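Local coordinates for probable sensor histidine kinase pdtas (Mycobacterium tuberculosis, PDB 2YKF), which is probably a cytosolic two-component sensor kinase that autophosphorylates on histidine when cyclic di-GMP rises under nutrient deprivation, represented by its GAF and PAS sensor region, at residues E252-G256 against G257-L261; V215-I218 against D219-P223. All blocks are in the same frame, centred on the assembly; numbering follows the deposited sequence.

Contact 1: E252-G256 against G257-L261; sequences EVDAG and GATVL
D254 and T259 meet through matching first torsions: in each the polar branch stands anti to its carbonyl carbon (chi1 -73° and -60°), and the two side chains run side by side off the same face of the hairpin. T259 OG1 donates to D254 OD1 at 2.7 Å, reaching the oxygen from above the carboxylate plane. The methyl of T259 turns the other way along the strand, and E252, extended from CA to CD, lays its chain across it with CG 3.5 Å from T259 CG2. L261 CD2 packs on E252 CB at 3.6 Å. On the reverse face V253 CG2 and V260 CG2 touch at 4.1 Å, with A255 and A258 beside them. V253 and V260 form an antiparallel hydrogen-bonded pair, V253 N to V260 O at 2.9 Å and nearly straight (168°), and A255 with A258 makes the next. The reversal is a type I' turn, A255 to A258; G256 and G257 occupy its two central positions, both with positive phi, which favours glycine. E252 OE1 reaches a salt bridge to R174 of the second subunit, which also packs on L261. Strand 250-255 is the outermost in this chain's five-stranded PAS-like sheet, strand 258-269 continues inward to pair with 272-282, and M206, just after helix 197-205, lies against A255 and V260.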
# COMPACT_ATOMS: atom_id res chain seq x y z
N GLU A 252 -0.36 -14.68 9.98
CA GLU A 252 -1.70 -14.18 10.21
C GLU A 252 -2.15 -14.67 11.58
O GLU A 252 -2.04 -15.87 11.91
CB GLU A 252 -2.61 -14.69 9.11
CG GLU A 252 -4.05 -14.33 9.29
CD GLU A 252 -4.96 -14.95 8.21
OE1 GLU A 252 -4.59 -15.04 7.02
OE2 GLU A 252 -6.07 -15.32 8.57
N VAL A 253 -2.61 -13.75 12.43
CA VAL A 253 -2.98 -14.14 13.76
C VAL A 253 -4.39 -13.59 14.09
O VAL A 253 -4.60 -12.41 13.89
CB VAL A 253 -2.09 -13.50 14.84
CG1 VAL A 253 -1.78 -14.50 15.84
CG2 VAL A 253 -0.81 -12.92 14.30
N ASP A 254 -5.23 -14.40 14.75
CA ASP A 254 -6.47 -13.94 15.39
C ASP A 254 -6.22 -13.52 16.83
O ASP A 254 -5.56 -14.24 17.56
CB ASP A 254 -7.51 -15.08 15.37
CG ASP A 254 -8.10 -15.32 13.97
OD1 ASP A 254 -7.77 -14.61 12.94
OD2 ASP A 254 -8.88 -16.27 13.88
N ALA A 255 -6.75 -12.36 17.21
CA ALA A 255 -6.64 -11.84 18.54
C ALA A 255 -7.84 -10.99 18.83
O ALA A 255 -8.08 -9.96 18.14
CB ALA A 255 -5.39 -10.98 18.67
N GLY A 256 -8.58 -11.34 19.87
CA GLY A 256 -9.60 -10.39 20.37
C GLY A 256 -10.72 -10.07 19.40
O GLY A 256 -11.27 -8.93 19.41
N GLY A 257 -11.10 -11.04 18.56
CA GLY A 257 -12.10 -10.78 17.51
C GLY A 257 -11.51 -10.19 16.21
O GLY A 257 -12.15 -10.25 15.21
N ALA A 258 -10.27 -9.65 16.27
CA ALA A 258 -9.57 -9.06 15.11
C ALA A 258 -8.62 -10.09 14.46
O ALA A 258 -8.33 -11.10 15.07
CB ALA A 258 -8.75 -7.85 15.58
N THR A 259 -8.20 -9.87 13.22
CA THR A 259 -7.21 -10.71 12.55
C THR A 259 -6.19 -9.73 12.01
O THR A 259 -6.57 -8.76 11.32
CB THR A 259 -7.80 -11.49 11.36
OG1 THR A 259 -8.85 -12.33 11.85
CG2 THR A 259 -6.68 -12.40 10.64
N VAL A 260 -4.94 -9.91 12.38
CA VAL A 260 -3.89 -9.07 11.84
C VAL A 260 -2.90 -9.90 11.01
O VAL A 260 -2.73 -11.12 11.25
CB VAL A 260 -3.17 -8.27 12.90
CG1 VAL A 260 -4.11 -7.29 13.57
CG2 VAL A 260 -2.54 -9.23 13.98
N LEU A 261 -2.26 -9.26 10.04
CA LEU A 261 -1.15 -9.91 9.32
C LEU A 261 0.09 -9.23 9.85
O LEU A 261 0.12 -8.02 9.95
CB LEU A 261 -1.17 -9.65 7.80
CG LEU A 261 -2.22 -10.28 6.93
CD1 LEU A 261 -1.95 -9.83 5.45
CD2 LEU A 261 -2.07 -11.76 7.10

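Contact 2: V215-I218 against D219-P223; sequences VNLI and DATRP
The amide of N216 and the carboxylate of D219 cross at an angle, their planes 38° apart. N216 OD1 stands over one face of the D219 carboxylate, 3.5 Å from D219 CG, and D219 OD2 lies over a face of the amide, 3.5 Å from N216 CB. N216 OD1 is held by the backbone: D219 N donates to it at 3.0 Å, in the amide plane and on a lone pair, with an N-H...O angle of 160°. With chi1 at 180°, N216 CG lies beside its own carbonyl carbon, from where the amide can turn OD1 back over the first turn. The N216 carbonyl in turn accepts from A220 N. At the next residue L217 O accepts twice: T221 N lies nearly in line with the C=O, though its N-H is bent away from the oxygen, and T221 OG1, also 2.8 Å from L217 O, comes from above the carbonyl plane. T221 OG1 lies 3.6 Å from L217 CD1; it also bonds Y203. R222 N donates to I218 O at 2.7 Å, while the arginine's extended chain leads away to a salt bridge with D235. I218 packs on V234 and V238 of helix 228-243, which R222 also touches through A231. The whole is an N-capped short helix, 217-221, with asparagine at the N-cap and its side chain closing the first turn, a local element of the PAS-like domain.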
# COMPACT_ATOMS: atom_id res chain seq x y z
N VAL A 215 7.15 -0.84 25.89
CA VAL A 215 6.74 -2.13 26.49
C VAL A 215 7.40 -3.23 25.67
O VAL A 215 7.62 -3.06 24.49
CB VAL A 215 5.22 -2.31 26.52
CG1 VAL A 215 4.84 -3.61 27.21
CG2 VAL A 215 4.53 -1.12 27.24
N ASN A 216 7.76 -4.32 26.34
CA ASN A 216 8.20 -5.49 25.67
C ASN A 216 7.07 -6.00 24.75
O ASN A 216 5.95 -6.17 25.19
CB ASN A 216 8.63 -6.57 26.69
CG ASN A 216 9.10 -7.81 26.03
OD1 ASN A 216 8.29 -8.64 25.63
ND2 ASN A 216 10.43 -7.92 25.79
N LEU A 217 7.37 -6.14 23.47
CA LEU A 217 6.34 -6.46 22.45
C LEU A 217 5.64 -7.79 22.73
O LEU A 217 4.40 -7.85 22.83
CB LEU A 217 6.95 -6.47 21.04
CG LEU A 217 5.85 -6.78 19.98
CD1 LEU A 217 4.91 -5.63 19.76
CD2 LEU A 217 6.50 -7.13 18.73
N ILE A 218 6.44 -8.86 22.91
CA ILE A 218 5.85 -10.15 23.31
C ILE A 218 4.92 -10.08 24.53
O ILE A 218 3.83 -10.63 24.49
CB ILE A 218 6.92 -11.20 23.50
CG1 ILE A 218 7.55 -11.47 22.15
CG2 ILE A 218 6.33 -12.47 24.16
CD1 ILE A 218 6.46 -11.72 20.99
N ASP A 219 5.33 -9.36 25.58
CA ASP A 219 4.46 -9.24 26.78
C ASP A 219 3.10 -8.55 26.54
O ASP A 219 2.11 -8.89 27.16
CB ASP A 219 5.21 -8.55 27.90
CG ASP A 219 6.38 -9.40 28.42
OD1 ASP A 219 6.38 -10.65 28.15
OD2 ASP A 219 7.29 -8.80 29.06
N ALA A 220 3.09 -7.53 25.67
CA ALA A 220 1.88 -6.87 25.20
C ALA A 220 1.07 -7.78 24.26
O ALA A 220 -0.17 -7.72 24.24
CB ALA A 220 2.28 -5.62 24.44
N THR A 221 1.75 -8.58 23.47
CA THR A 221 1.08 -9.28 22.35
C THR A 221 0.56 -10.65 22.77
O THR A 221 -0.60 -11.02 22.46
CB THR A 221 2.03 -9.41 21.16
OG1 THR A 221 2.45 -8.10 20.79
CG2 THR A 221 1.31 -10.03 19.95
N ARG A 222 1.41 -11.41 23.47
CA ARG A 222 1.04 -12.77 23.83
C ARG A 222 -0.37 -12.94 24.43
O ARG A 222 -1.10 -13.79 23.95
CB ARG A 222 2.14 -13.46 24.68
CG ARG A 222 1.99 -14.97 24.67
CD ARG A 222 3.07 -15.65 25.49
NE ARG A 222 2.61 -17.03 25.62
CZ ARG A 222 3.36 -18.09 25.38
NH1 ARG A 222 4.65 -17.96 25.04
NH2 ARG A 222 2.81 -19.27 25.51
N PRO A 223 -0.74 -12.15 25.47
CA PRO A 223 -2.07 -12.35 26.06
C PRO A 223 -3.23 -12.08 25.09
O PRO A 223 -4.32 -12.49 25.36
CB PRO A 223 -2.13 -11.32 27.22
CG PRO A 223 -0.71 -11.04 27.57
CD PRO A 223 0.04 -11.16 26.21

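Both contacts are local and belong to the PAS-like region, with contact 2 preceding contact 1 in the chain; their centres lie 15 Å apart and their nearest atoms about 6 Å, so they do not touch. Contact 1 is the more buried, six of its ten residues being so against three of nine in contact 2. Contact 1 joins two sheet strands and reaches R174 of the second subunit through a salt bridge from E252, whereas contact 2 lies within one short helix and touches no other chain. In the hairpin, main-chain bonds join the strands and one hydroxyl-carboxylate bond adds to them; in the helix, the side chains of N216 and T221 bond to main-chain groups.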